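Local coordinates for 3-oxoacyl-[acyl-carrier-protein] synthase, mitochondrial (Arabidopsis thaliana, PDB 2IX4) that catalyses the condensation steps of mitochondrial fatty acid synthesis, adding two carbons from malonyl-ACP to a growing acyl chain, at residues C275-S280 with T422-L427; A299-L304 with K336-E341. All coordinates share one frame; numbering follows the deposited sequence.

Contact 1 (C275-S280 with T422-L427)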
loop_
_atom_site.group_PDB
_atom_site.type_symbol
_atom_site.label_atom_id
_atom_site.label_comp_id
_atom_site.label_asym_id
_atom_site.label_seq_id
_atom_site.Cartn_x
_atom_site.Cartn_y
_atom_site.Cartn_z
ATOM N N CYS A 275 -10.537 -19.478 -3.128
ATOM C CA CYS A 275 -11.488 -19.910 -2.101
ATOM C C CYS A 275 -11.176 -19.395 -0.704
ATOM O O CYS A 275 -12.044 -19.402 0.173
ATOM C CB CYS A 275 -11.554 -21.440 -2.058
ATOM S SG CYS A 275 -12.130 -22.200 -3.587
ATOM N N GLY A 276 -9.939 -18.964 -0.493
ATOM C CA GLY A 276 -9.513 -18.526 0.827
ATOM C C GLY A 276 -8.493 -17.415 0.784
ATOM O O GLY A 276 -7.548 -17.456 -0.006
ATOM N N TYR A 277 -8.704 -16.420 1.640
ATOM C CA TYR A 277 -7.785 -15.302 1.819
ATOM C C TYR A 277 -7.634 -15.068 3.319
ATOM O O TYR A 277 -8.359 -14.271 3.916
ATOM C CB TYR A 277 -8.314 -14.063 1.083
ATOM C CG TYR A 277 -7.578 -12.749 1.305
ATOM C CD1 TYR A 277 -6.180 -12.690 1.390
ATOM C CD2 TYR A 277 -8.290 -11.550 1.390
ATOM C CE1 TYR A 277 -5.519 -11.471 1.582
ATOM C CE2 TYR A 277 -7.641 -10.334 1.574
ATOM C CZ TYR A 277 -6.260 -10.301 1.667
ATOM O OH TYR A 277 -5.632 -9.087 1.849
ATOM N N GLY A 278 -6.702 -15.796 3.925
ATOM C CA GLY A 278 -6.475 -15.713 5.361
ATOM C C GLY A 278 -5.466 -14.637 5.682
ATOM O O GLY A 278 -4.418 -14.561 5.041
ATOM N N MET A 279 -5.787 -13.809 6.675
ATOM C CA MET A 279 -4.918 -12.710 7.091
ATOM C C MET A 279 -4.689 -12.743 8.583
ATOM O O MET A 279 -5.603 -13.047 9.349
ATOM C CB MET A 279 -5.536 -11.360 6.725
ATOM C CG MET A 279 -5.573 -11.050 5.240
ATOM S SD MET A 279 -6.551 -9.573 4.897
ATOM C CE MET A 279 -8.207 -10.165 5.241
ATOM N N SER A 280 -3.468 -12.416 8.994
ATOM C CA SER A 280 -3.151 -12.284 10.410
ATOM C C SER A 280 -1.981 -11.336 10.625
ATOM O O SER A 280 -1.358 -10.863 9.669
ATOM C CB SER A 280 -2.824 -13.649 11.018
ATOM O OG SER A 280 -1.546 -14.094 10.596
ATOM N N THR A 422 3.120 -9.087 9.115
ATOM C CA THR A 422 1.923 -9.141 8.285
ATOM C C THR A 422 1.879 -10.446 7.488
ATOM O O THR A 422 2.812 -10.758 6.747
ATOM C CB THR A 422 1.811 -7.896 7.348
ATOM O OG1 THR A 422 0.692 -8.049 6.464
ATOM C CG2 THR A 422 3.088 -7.687 6.519
ATOM N N ASN A 423 0.797 -11.204 7.655
ATOM C CA ASN A 423 0.669 -12.531 7.049
ATOM C C ASN A 423 -0.546 -12.666 6.160
ATOM O O ASN A 423 -1.632 -12.206 6.505
ATOM C CB ASN A 423 0.600 -13.612 8.127
ATOM C CG ASN A 423 1.756 -13.543 9.087
ATOM O OD1 ASN A 423 2.915 -13.529 8.675
ATOM N ND2 ASN A 423 1.452 -13.499 10.377
ATOM N N ALA A 424 -0.351 -13.315 5.018
ATOM C CA ALA A 424 -1.449 -13.675 4.136
ATOM C C ALA A 424 -1.300 -15.117 3.673
ATOM O O ALA A 424 -0.186 -15.622 3.513
ATOM C CB ALA A 424 -1.512 -12.735 2.945
ATOM N N SER A 425 -2.435 -15.776 3.476
ATOM C CA SER A 425 -2.464 -17.122 2.934
ATOM C C SER A 425 -3.578 -17.194 1.897
ATOM O O SER A 425 -4.740 -16.937 2.208
ATOM C CB SER A 425 -2.684 -18.139 4.053
ATOM O OG SER A 425 -2.229 -19.421 3.672
ATOM N N LEU A 426 -3.210 -17.508 0.659
ATOM C CA LEU A 426 -4.178 -17.621 -0.431
ATOM C C LEU A 426 -4.444 -19.082 -0.745
ATOM O O LEU A 426 -3.508 -19.857 -0.936
ATOM C CB LEU A 426 -3.677 -16.902 -1.692
ATOM C CG LEU A 426 -3.443 -15.386 -1.641
ATOM C CD1 LEU A 426 -2.809 -14.913 -2.939
ATOM C CD2 LEU A 426 -4.737 -14.621 -1.359
ATOM N N LEU A 427 -5.721 -19.456 -0.798
ATOM C CA LEU A 427 -6.104 -20.837 -1.070
ATOM C C LEU A 427 -6.928 -20.953 -2.349
ATOM O O LEU A 427 -8.011 -20.370 -2.466
ATOM C CB LEU A 427 -6.840 -21.451 0.130
ATOM C CG LEU A 427 -7.327 -22.907 0.055
ATOM C CD1 LEU A 427 -6.215 -23.867 -0.365
ATOM C CD2 LEU A 427 -7.915 -23.338 1.385
#
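N423 and S280 face each other at one end of an antiparallel strand pair and are joined by side chain as well as by backbone. ND2 of N423 donates to OG of S280 at 3.1 Å, with OG close to the amide plane. A chi1 of 74° sets OG of S280 between its own N and carbonyl carbon, on the N423 side. OG also bonds the carbonyl of G295, and ND2 also donates to OD1 of D282. With an alanine in place of N423, the S280 hydroxyl would probably lose its amide donor and D282 one of its partners.

The backbone bonds run on through G278 and S425, whose N and O atoms pair both ways; S425 N to G278 O is 2.8 Å. At the other end C275 and G276 both face L427, a classic beta bulge. L427 O takes C275 N at 2.8 Å and G276 N at 3.1 Å. G276 lies against L427, where a CB would be tight on the leucine CB.

On the face away from S280, N423 and L427, Y277 and L426 lie side by side, with CD1 of Y277 3.7 Å from CD2 of L426. CB of A424 sits at the edge of the same ring. The Y277 hydroxyl bonds D188 and H184 of helix 181-195.

Strand 422-429 lies between strands 272-281 and 411-418 in the thiolase-fold sheet; A424 and L426 bond the backbone of S416 and S414. Helix 181-195 packs on the Y277 and A424 face, and helix 294-307 on the S280 and L427 face.

Contact 2 (A299-L304 with K336-E341)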
loop_
_atom_site.group_PDB
_atom_site.type_symbol
_atom_site.label_atom_id
_atom_site.label_comp_id
_atom_site.label_asym_id
_atom_site.label_seq_id
_atom_site.Cartn_x
_atom_site.Cartn_y
_atom_site.Cartn_z
ATOM N N ALA A 299 -3.122 -17.397 9.751
ATOM C CA ALA A 299 -3.338 -17.068 8.343
ATOM C C ALA A 299 -3.795 -18.282 7.533
ATOM O O ALA A 299 -4.720 -18.183 6.720
ATOM C CB ALA A 299 -2.075 -16.462 7.741
ATOM N N MET A 300 -3.139 -19.419 7.760
ATOM C CA MET A 300 -3.481 -20.676 7.086
ATOM C C MET A 300 -4.844 -21.211 7.532
ATOM O O MET A 300 -5.652 -21.644 6.705
ATOM C CB MET A 300 -2.388 -21.727 7.320
ATOM C CG MET A 300 -1.091 -21.455 6.566
ATOM S SD MET A 300 0.074 -22.828 6.631
ATOM C CE MET A 300 0.868 -22.551 8.215
ATOM N N THR A 301 -5.089 -21.175 8.840
ATOM C CA THR A 301 -6.357 -21.617 9.410
ATOM C C THR A 301 -7.538 -20.801 8.877
ATOM O O THR A 301 -8.599 -21.357 8.567
ATOM C CB THR A 301 -6.316 -21.550 10.953
ATOM O OG1 THR A 301 -5.258 -22.391 11.422
ATOM C CG2 THR A 301 -7.624 -22.025 11.559
ATOM N N ARG A 302 -7.336 -19.491 8.759
ATOM C CA ARG A 302 -8.374 -18.576 8.289
ATOM C C ARG A 302 -8.730 -18.792 6.821
ATOM O O ARG A 302 -9.903 -18.736 6.454
ATOM C CB ARG A 302 -7.980 -17.123 8.563
ATOM C CG ARG A 302 -8.237 -16.720 10.013
ATOM C CD ARG A 302 -7.381 -15.553 10.462
ATOM N NE ARG A 302 -7.566 -15.284 11.891
ATOM C CZ ARG A 302 -6.978 -14.298 12.564
ATOM N NH1 ARG A 302 -6.151 -13.460 11.950
ATOM N NH2 ARG A 302 -7.218 -14.148 13.862
ATOM N N ALA A 303 -7.718 -19.051 5.994
ATOM C CA ALA A 303 -7.930 -19.370 4.581
ATOM C C ALA A 303 -8.704 -20.683 4.419
ATOM O O ALA A 303 -9.611 -20.774 3.590
ATOM C CB ALA A 303 -6.598 -19.431 3.843
ATOM N N LEU A 304 -8.345 -21.684 5.223
ATOM C CA LEU A 304 -9.048 -22.971 5.261
ATOM C C LEU A 304 -10.513 -22.817 5.657
ATOM O O LEU A 304 -11.407 -23.332 4.979
ATOM C CB LEU A 304 -8.363 -23.932 6.241
ATOM C CG LEU A 304 -7.171 -24.753 5.745
ATOM C CD1 LEU A 304 -6.426 -25.377 6.918
ATOM C CD2 LEU A 304 -7.637 -25.826 4.773
ATOM N N LYS A 336 3.298 -27.956 10.334
ATOM C CA LYS A 336 3.062 -29.110 11.205
ATOM C C LYS A 336 1.853 -28.925 12.115
ATOM O O LYS A 336 1.111 -29.875 12.358
ATOM C CB LYS A 336 4.299 -29.431 12.054
ATOM C CG LYS A 336 4.936 -30.783 11.748
ATOM C CD LYS A 336 6.056 -31.134 12.728
ATOM C CE LYS A 336 5.509 -31.633 14.060
ATOM N NZ LYS A 336 6.583 -32.141 14.962
ATOM N N THR A 337 1.667 -27.709 12.623
ATOM C CA THR A 337 0.560 -27.404 13.536
ATOM C C THR A 337 -0.794 -27.399 12.814
ATOM O O THR A 337 -1.789 -27.896 13.342
ATOM C CB THR A 337 0.796 -26.064 14.280
ATOM O OG1 THR A 337 2.011 -26.144 15.037
ATOM C CG2 THR A 337 -0.357 -25.741 15.230
ATOM N N VAL A 338 -0.819 -26.851 11.604
ATOM C CA VAL A 338 -2.058 -26.730 10.839
ATOM C C VAL A 338 -2.503 -28.072 10.248
ATOM O O VAL A 338 -3.690 -28.405 10.270
ATOM C CB VAL A 338 -1.927 -25.657 9.725
ATOM C CG1 VAL A 338 -3.128 -25.682 8.783
ATOM C CG2 VAL A 338 -1.771 -24.275 10.341
ATOM N N PHE A 339 -1.549 -28.838 9.733
ATOM C CA PHE A 339 -1.870 -30.056 8.998
ATOM C C PHE A 339 -1.629 -31.348 9.790
ATOM O O PHE A 339 -2.109 -32.414 9.400
ATOM C CB PHE A 339 -1.136 -30.064 7.652
ATOM C CG PHE A 339 -1.536 -28.934 6.744
ATOM C CD1 PHE A 339 -0.754 -27.786 6.650
ATOM C CD2 PHE A 339 -2.707 -29.008 5.994
ATOM C CE1 PHE A 339 -1.127 -26.733 5.815
ATOM C CE2 PHE A 339 -3.087 -27.965 5.157
ATOM C CZ PHE A 339 -2.296 -26.823 5.067
ATOM N N SER A 340 -0.916 -31.233 10.911
ATOM C CA SER A 340 -0.578 -32.366 11.788
ATOM C C SER A 340 -0.362 -33.692 11.045
ATOM O O SER A 340 0.611 -33.829 10.302
ATOM C CB SER A 340 -1.595 -32.509 12.932
ATOM O OG SER A 340 -2.915 -32.647 12.439
ATOM N N GLU A 341 -1.276 -34.644 11.230
ATOM C CA GLU A 341 -1.145 -35.992 10.663
ATOM C C GLU A 341 -1.034 -35.983 9.133
ATOM O O GLU A 341 -0.299 -36.784 8.555
ATOM C CB GLU A 341 -2.310 -36.889 11.110
ATOM C CG GLU A 341 -2.822 -36.634 12.534
ATOM C CD GLU A 341 -1.836 -37.050 13.615
ATOM O OE1 GLU A 341 -1.161 -36.160 14.178
ATOM O OE2 GLU A 341 -1.734 -38.262 13.905
#
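V338 fits against M300 and L304, one methyl to each. Its CG2 meets CE of M300 at 3.8 Å and also lies 4.0 Å from CB of M300. Its CG1 meets CD1 of L304 at 3.8 Å, the two side chains reaching toward each other tip to tip. The valine torsion, with CG1 anti to the backbone N (chi1 171°), spreads the two methyls over successive turns of helix 294-307.

M300 bends at chi3 (-83°), which turns CE toward V338. Its sulfur, one bond back, lies by the F339 ring. SD is 4.2 Å from CE1 of F339, an oblique Met-aromatic contact. CG1 of V338 also lies over the rim of one ring face. The inner side is closed by M413 against M300 and L304, and by I314 against L304 and F339.

The outer side is looser. T301 is exposed and only brushes V338, OG1 to CG2 at 4.1 Å; its hydroxyl bonds the carbonyl of V297, one turn back.

This is apolar helix-to-helix packing without polar links between the segments. It joins the end of helix 325-339 to helix 294-307 within the C-terminal half of the ketosynthase, where helices cover the central sheet of the thiolase fold.

Contact 2 is nested in the chain loop that contact 1 closes, and their centres are 11 Å apart. Helix 294-307 follows strand 272-281; it touches the strands of contact 1 with one side and helix 325-339 with another. R302 NH1 probably bonds M279 O at 2.7 Å, and also bonds the carbonyl of Q169 of the second subunit. A303 CB packs 3.5 Å from S425 O. Contact 1 is nearer the active site. The T422 side chain is about 7 Å from that of C179, the predicted nucleophile, and about 6 Å from bound hexanoic acid. In contact 2 the M300 side chain is about 9 Å from that of H320, also predicted catalytic, and 10 Å from potassium.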